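Local coordinates for protein putative laminarinase (Phanerochaete chrysosporium, PDB 2W39) that probably hydrolyses beta-1,3- and mixed-linkage beta-glucans such as laminarin and lichenin, as a secreted family 16 glycoside hydrolase of a white-rot fungus, at residues Y3-F14 / D290-Q298. Residues are numbered along the deposited sequence; the frame is centred on the assembly and turned at random.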
# COMPACT_ATOMS: atom_id res chain seq x y z
N TYR A 3 19.92 -8.72 -7.19
CA TYR A 3 19.32 -7.68 -8.03
C TYR A 3 20.15 -6.41 -7.88
O TYR A 3 20.91 -6.26 -6.91
CB TYR A 3 17.87 -7.38 -7.61
CG TYR A 3 16.91 -8.53 -7.63
CD1 TYR A 3 16.06 -8.74 -8.72
CD2 TYR A 3 16.80 -9.40 -6.55
CE1 TYR A 3 15.15 -9.78 -8.73
CE2 TYR A 3 15.88 -10.45 -6.56
CZ TYR A 3 15.08 -10.62 -7.66
OH TYR A 3 14.17 -11.66 -7.70
N HIS A 4 19.95 -5.49 -8.81
CA HIS A 4 20.70 -4.24 -8.82
C HIS A 4 19.75 -3.07 -8.97
O HIS A 4 18.68 -3.18 -9.58
CB HIS A 4 21.75 -4.25 -9.94
CG HIS A 4 22.74 -5.35 -9.76
ND1 HIS A 4 22.59 -6.59 -10.34
CD2 HIS A 4 23.84 -5.43 -8.97
CE1 HIS A 4 23.59 -7.38 -9.95
NE2 HIS A 4 24.36 -6.69 -9.12
N LEU A 5 20.16 -1.93 -8.45
CA LEU A 5 19.30 -0.76 -8.41
C LEU A 5 18.82 -0.37 -9.79
O LEU A 5 19.61 -0.30 -10.75
CB LEU A 5 20.07 0.40 -7.78
CG LEU A 5 19.29 1.62 -7.36
CD1 LEU A 5 18.23 1.28 -6.29
CD2 LEU A 5 20.28 2.67 -6.86
N GLU A 6 17.52 -0.11 -9.88
CA GLU A 6 16.84 0.32 -11.11
C GLU A 6 16.30 1.75 -10.96
O GLU A 6 16.36 2.54 -11.90
CB GLU A 6 15.72 -0.69 -11.44
CG GLU A 6 14.83 -0.35 -12.61
CD GLU A 6 15.55 -0.30 -13.94
OE1 GLU A 6 16.66 -0.83 -14.09
OE2 GLU A 6 14.97 0.29 -14.88
N ASP A 7 15.75 2.06 -9.78
CA ASP A 7 15.21 3.38 -9.47
C ASP A 7 15.45 3.69 -8.02
O ASP A 7 15.27 2.83 -7.16
CB ASP A 7 13.71 3.44 -9.75
CG ASP A 7 13.38 3.29 -11.21
OD1 ASP A 7 13.61 4.25 -11.98
OD2 ASP A 7 12.90 2.20 -11.61
N ASN A 8 15.85 4.92 -7.75
CA ASN A 8 16.09 5.38 -6.42
C ASN A 8 15.29 6.66 -6.23
O ASN A 8 15.69 7.72 -6.73
CB ASN A 8 17.58 5.66 -6.22
CG ASN A 8 17.92 6.04 -4.80
OD1 ASN A 8 17.10 5.88 -3.89
ND2 ASN A 8 19.11 6.58 -4.59
N TRP A 9 14.16 6.56 -5.52
CA TRP A 9 13.29 7.71 -5.37
C TRP A 9 13.30 8.24 -3.95
O TRP A 9 12.91 7.55 -3.01
CB TRP A 9 11.87 7.33 -5.78
CG TRP A 9 11.72 6.80 -7.19
CD1 TRP A 9 12.25 7.31 -8.34
CD2 TRP A 9 10.94 5.67 -7.58
NE1 TRP A 9 11.84 6.56 -9.42
CE2 TRP A 9 11.03 5.55 -8.98
CE3 TRP A 9 10.19 4.72 -6.87
CZ2 TRP A 9 10.38 4.54 -9.69
CZ3 TRP A 9 9.53 3.73 -7.57
CH2 TRP A 9 9.64 3.64 -8.98
N VAL A 10 13.77 9.48 -3.83
CA VAL A 10 13.81 10.20 -2.56
C VAL A 10 13.32 11.63 -2.79
O VAL A 10 13.72 12.28 -3.77
CB VAL A 10 15.26 10.24 -2.01
CG1 VAL A 10 15.35 11.10 -0.74
CG2 VAL A 10 15.78 8.83 -1.73
N GLY A 11 12.46 12.12 -1.91
CA GLY A 11 12.09 13.55 -1.92
C GLY A 11 11.55 14.02 -3.25
O GLY A 11 10.62 13.44 -3.80
N SER A 12 12.16 15.07 -3.81
CA SER A 12 11.65 15.67 -5.03
C SER A 12 11.67 14.73 -6.25
O SER A 12 10.98 14.98 -7.24
CB SER A 12 12.42 16.95 -5.36
OG SER A 12 13.77 16.65 -5.62
N ALA A 13 12.44 13.64 -6.18
CA ALA A 13 12.48 12.69 -7.31
C ALA A 13 11.08 12.22 -7.68
O ALA A 13 10.79 12.00 -8.85
CB ALA A 13 13.36 11.49 -6.98
N PHE A 14 10.22 12.03 -6.68
CA PHE A 14 8.88 11.51 -6.93
C PHE A 14 8.07 12.42 -7.85
O PHE A 14 7.16 11.94 -8.53
CB PHE A 14 8.12 11.32 -5.61
CG PHE A 14 8.61 10.16 -4.79
CD1 PHE A 14 8.10 8.88 -5.01
CD2 PHE A 14 9.55 10.35 -3.78
CE1 PHE A 14 8.52 7.80 -4.23
CE2 PHE A 14 10.00 9.28 -3.00
CZ PHE A 14 9.47 7.99 -3.21
N ASP A 290 4.65 9.53 5.35
CA ASP A 290 5.97 10.17 5.35
C ASP A 290 6.91 9.07 4.91
O ASP A 290 7.10 8.08 5.63
CB ASP A 290 6.31 10.71 6.76
CG ASP A 290 7.71 11.30 6.85
OD1 ASP A 290 8.57 11.01 6.00
OD2 ASP A 290 7.97 12.05 7.82
N ILE A 291 7.44 9.22 3.70
CA ILE A 291 8.25 8.19 3.06
C ILE A 291 9.67 8.72 2.89
O ILE A 291 9.88 9.82 2.36
CB ILE A 291 7.61 7.79 1.71
CG1 ILE A 291 6.29 7.05 2.00
CG2 ILE A 291 8.57 6.92 0.89
CD1 ILE A 291 5.34 6.96 0.81
N ALA A 292 10.63 7.95 3.40
CA ALA A 292 12.05 8.30 3.30
C ALA A 292 12.62 7.94 1.93
O ALA A 292 13.46 8.69 1.40
CB ALA A 292 12.85 7.60 4.42
N SER A 293 12.20 6.80 1.38
CA SER A 293 12.67 6.39 0.06
C SER A 293 11.80 5.25 -0.44
O SER A 293 11.20 4.49 0.35
CB SER A 293 14.13 5.92 0.09
OG SER A 293 14.29 4.82 0.96
N VAL A 294 11.76 5.13 -1.77
CA VAL A 294 11.27 3.92 -2.43
C VAL A 294 12.34 3.56 -3.45
O VAL A 294 12.73 4.42 -4.25
CB VAL A 294 9.89 4.09 -3.09
CG1 VAL A 294 9.50 2.82 -3.85
CG2 VAL A 294 8.82 4.43 -2.05
N ARG A 295 12.84 2.32 -3.40
CA ARG A 295 13.88 1.87 -4.30
C ARG A 295 13.41 0.63 -5.00
O ARG A 295 12.79 -0.25 -4.40
CB ARG A 295 15.18 1.60 -3.54
CG ARG A 295 15.74 2.88 -2.92
CD ARG A 295 17.10 2.74 -2.27
NE ARG A 295 17.54 4.05 -1.77
CZ ARG A 295 17.61 4.41 -0.48
NH1 ARG A 295 17.28 3.55 0.47
NH2 ARG A 295 18.00 5.63 -0.15
N VAL A 296 13.70 0.56 -6.29
CA VAL A 296 13.34 -0.60 -7.08
C VAL A 296 14.62 -1.20 -7.65
O VAL A 296 15.52 -0.46 -8.07
CB VAL A 296 12.38 -0.25 -8.22
CG1 VAL A 296 12.00 -1.51 -9.00
CG2 VAL A 296 11.12 0.43 -7.66
N TYR A 297 14.67 -2.53 -7.66
CA TYR A 297 15.81 -3.30 -8.14
C TYR A 297 15.31 -4.28 -9.18
O TYR A 297 14.20 -4.81 -9.08
CB TYR A 297 16.43 -4.10 -6.99
CG TYR A 297 16.97 -3.25 -5.87
CD1 TYR A 297 16.12 -2.70 -4.91
CD2 TYR A 297 18.34 -3.02 -5.76
CE1 TYR A 297 16.63 -1.93 -3.88
CE2 TYR A 297 18.85 -2.26 -4.73
CZ TYR A 297 17.99 -1.70 -3.79
OH TYR A 297 18.49 -0.94 -2.75
N GLN A 298 16.16 -4.56 -10.17
CA GLN A 298 15.88 -5.56 -11.20
C GLN A 298 17.15 -6.31 -11.54
O GLN A 298 17.06 -7.38 -12.16
CB GLN A 298 15.43 -4.91 -12.50
CG GLN A 298 14.05 -4.35 -12.48
CD GLN A 298 13.67 -3.66 -13.79
OE1 GLN A 298 14.42 -3.63 -14.78
NE2 GLN A 298 12.52 -3.11 -13.78
OXT GLN A 298 18.25 -5.80 -11.25
O HOH W 1 19.37 7.64 -1.75
O HOH W 2 11.75 10.66 0.34
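Trp9 and Val294 form a hydrogen-bonded pair, Trp9 N to Val294 O at 2.9 Å and Val294 N back to Trp9 O, in the antiparallel ladder that joins the first and last strands of the GH16 beta-sandwich. Toward the start of the first strand the register slips by one residue: Glu6 N and Asp7 N both donate to Val296 O, at 2.7 and 3.1 Å, which identifies a classic beta bulge. Beyond it, Gln298 N bonds to His4 O, and His4 N reaches the terminal carboxylate at Gln298 OXT; these two bonds tie the C-terminal residue to strand 2-9.

On the face shared by Trp9, Val294 and Val296, CG of Trp9 stands opposite its carbonyl carbon (chi1 -57°) and the indole lies across the valines, CE3 to Val294 CG1 3.6 Å, with CZ3 and CH2 against Val296 CG2. Phe14, from the following helix, brings CZ to Val294 CG2, which lies at the ring edge near its plane; Phe18 packs edge-to-face on Trp9. At the bulge, Glu6 and Gln298 stack carboxylate on amide, planes 4° apart. Lys78 NZ forms salt bridges with Glu6 OE2 and Asp7 OD2, and Tyr80 OH also hydrogen-bonds Asp7 OD2.

Asn8 and Arg295 run side by side on the other face. Near them, Leu5 CD1 sits over one face of the Tyr297 ring, 4.1 Å from its centroid, a CH-pi contact; Tyr297 OH is bonded to Pro216 O. One water bridges the polar pair, accepting from Asn8 ND2 and, at 2.9 Å, from Arg295 NH2. A leucine in place of Arg295 would probably leave Asn8 OD1 and this water each short of a donor and let the amide turn more freely. Extended from CG to NE, Arg295 gives NE to Asn8 OD1 at 2.8 Å, from above the amide carbonyl plane and with a bent N-H...O angle of 142°.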